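Phosphosugar isomerase (PDB 5UQI) probably interconverts arabinose-5-phosphate and ribulose-5-phosphate as a sugar isomerase of the GutQ/KpsF subfamily, and binds arabinose-5-phosphate. Local coordinates at residues K60-F65 with T70-V75. Sequence-based numbering, arbitrary orientation.
Sequences KLAATF and TPSFFV
Ala62 sets its methyl group directly on the backbone of the strand, with Ala62 CB 3.5 Å from Phe73 C. A side chain this short lets the helix come close, and the axes of helix 60-65 and strand 72-75 approach to 6.5 Å while running nearly antiparallel, at 165°. Ser72 fills the next place: small enough to sit against the helix backbone, it brings OG, anti to the backbone N (chi1 -180°), to 3.3 Å from Ala62 CA. The hydroxyl is hydrogen-bonded to Val46 O. Ser72 CB packs against Phe65 CB at 3.6 Å. Phe65 and Thr70 lie side by side and point the same way; threonine offers a methyl, CG2, 3.7 Å from Phe65 CD2, while the broad Phe65 ring also reaches Phe48 edge-to-face. Thr70 N donates to Phe65 O (2.9 Å) from above the carbonyl plane, 41° out of it, tying the loop to the last turn of helix 52-67; Thr68 OG1 bonds to the same oxygen. Phe74 adds its CB beside the Ala62 methyl. The contact closes a beta-alpha-beta unit of the SIS domain: strand 72-76, outermost in the chain's sheet, pairs with parallel strand 46-50, and helix 156-175 packs against Phe65 through Ala169.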
loop_
_atom_site.group_PDB
_atom_site.type_symbol
_atom_site.label_atom_id
_atom_site.label_comp_id
_atom_site.label_asym_id
_atom_site.label_seq_id
_atom_site.Cartn_x
_atom_site.Cartn_y
_atom_site.Cartn_z
ATOM N N LYS A 60 -0.122 7.188 -4.481
ATOM C CA LYS A 60 -1.080 7.921 -3.663
ATOM C C LYS A 60 -0.702 7.818 -2.191
ATOM O O LYS A 60 -0.669 8.867 -1.500
ATOM C CB LYS A 60 -2.480 7.320 -3.885
ATOM C CG LYS A 60 -3.603 8.333 -3.553
ATOM C CD LYS A 60 -3.819 8.548 -2.031
ATOM C CE LYS A 60 -5.142 9.269 -1.766
ATOM N NZ LYS A 60 -5.306 9.325 -0.249
ATOM N N LEU A 61 -0.371 6.600 -1.729
ATOM C CA LEU A 61 -0.092 6.455 -0.308
ATOM C C LEU A 61 1.195 7.185 0.103
ATOM O O LEU A 61 1.239 7.780 1.197
ATOM C CB LEU A 61 0.039 4.943 0.026
ATOM C CG LEU A 61 -1.306 4.214 -0.142
ATOM C CD1 LEU A 61 -1.058 2.740 0.268
ATOM C CD2 LEU A 61 -2.386 4.820 0.824
ATOM N N ALA A 62 2.236 7.170 -0.743
ATOM C CA ALA A 62 3.450 7.977 -0.389
ATOM C C ALA A 62 3.073 9.432 -0.231
ATOM O O ALA A 62 3.561 10.072 0.702
ATOM C CB ALA A 62 4.514 7.799 -1.516
ATOM N N ALA A 63 2.237 9.949 -1.144
ATOM C CA ALA A 63 1.889 11.354 -1.081
ATOM C C ALA A 63 1.040 11.631 0.177
ATOM O O ALA A 63 1.258 12.631 0.844
ATOM C CB ALA A 63 1.153 11.758 -2.374
ATOM N N THR A 64 0.133 10.712 0.500
ATOM C CA THR A 64 -0.756 10.894 1.693
ATOM C C THR A 64 0.077 10.794 2.987
ATOM O O THR A 64 -0.102 11.606 3.901
ATOM C CB THR A 64 -1.865 9.854 1.605
ATOM O OG1 THR A 64 -2.789 10.418 0.626
ATOM C CG2 THR A 64 -2.651 9.802 2.900
ATOM N N PHE A 65 1.025 9.844 3.038
ATOM C CA PHE A 65 1.891 9.785 4.222
ATOM C C PHE A 65 2.616 11.103 4.363
ATOM O O PHE A 65 2.632 11.705 5.452
ATOM C CB PHE A 65 2.966 8.643 4.051
ATOM C CG PHE A 65 2.523 7.301 4.593
ATOM C CD1 PHE A 65 1.272 6.692 4.262
ATOM C CD2 PHE A 65 3.432 6.607 5.353
ATOM C CE1 PHE A 65 0.903 5.461 4.841
ATOM C CE2 PHE A 65 3.079 5.355 5.882
ATOM C CZ PHE A 65 1.838 4.805 5.623
ATOM N N THR A 70 4.414 12.041 7.677
ATOM C CA THR A 70 5.386 10.943 7.642
ATOM C C THR A 70 6.171 11.025 6.288
ATOM O O THR A 70 5.610 10.596 5.292
ATOM C CB THR A 70 4.628 9.615 7.748
ATOM O OG1 THR A 70 3.877 9.602 8.991
ATOM C CG2 THR A 70 5.616 8.441 7.726
ATOM N N PRO A 71 7.419 11.527 6.271
ATOM C CA PRO A 71 8.157 11.717 5.029
ATOM C C PRO A 71 8.190 10.350 4.303
ATOM O O PRO A 71 8.591 9.328 4.881
ATOM C CB PRO A 71 9.531 12.203 5.475
ATOM C CG PRO A 71 9.098 13.124 6.662
ATOM C CD PRO A 71 8.089 12.268 7.374
ATOM N N SER A 72 7.872 10.409 3.019
ATOM C CA SER A 72 7.657 9.176 2.226
ATOM C C SER A 72 7.764 9.556 0.770
ATOM O O SER A 72 7.444 10.660 0.408
ATOM C CB SER A 72 6.240 8.703 2.487
ATOM O OG SER A 72 5.928 7.541 1.788
ATOM N N PHE A 73 8.195 8.629 -0.078
ATOM C CA PHE A 73 8.080 8.823 -1.513
ATOM C C PHE A 73 7.975 7.438 -2.184
ATOM O O PHE A 73 8.116 6.406 -1.540
ATOM C CB PHE A 73 9.293 9.624 -2.105
ATOM C CG PHE A 73 10.656 8.945 -1.943
ATOM C CD1 PHE A 73 11.321 8.911 -0.709
ATOM C CD2 PHE A 73 11.276 8.332 -3.060
ATOM C CE1 PHE A 73 12.568 8.278 -0.604
ATOM C CE2 PHE A 73 12.539 7.692 -2.975
ATOM C CZ PHE A 73 13.189 7.664 -1.727
ATOM N N PHE A 74 7.691 7.482 -3.486
ATOM C CA PHE A 74 7.440 6.289 -4.265
ATOM C C PHE A 74 8.590 6.014 -5.207
ATOM O O PHE A 74 9.119 6.933 -5.864
ATOM C CB PHE A 74 6.156 6.575 -5.100
ATOM C CG PHE A 74 5.915 5.513 -6.159
ATOM C CD1 PHE A 74 5.487 4.232 -5.799
ATOM C CD2 PHE A 74 6.109 5.814 -7.536
ATOM C CE1 PHE A 74 5.222 3.252 -6.795
ATOM C CE2 PHE A 74 5.842 4.776 -8.503
ATOM C CZ PHE A 74 5.413 3.539 -8.135
ATOM N N VAL A 75 8.931 4.699 -5.324
ATOM C CA VAL A 75 9.901 4.207 -6.320
ATOM C C VAL A 75 9.211 3.118 -7.078
ATOM O O VAL A 75 8.722 2.120 -6.514
ATOM C CB VAL A 75 11.160 3.667 -5.629
ATOM C CG1 VAL A 75 12.048 2.983 -6.668
ATOM C CG2 VAL A 75 11.943 4.802 -4.965
#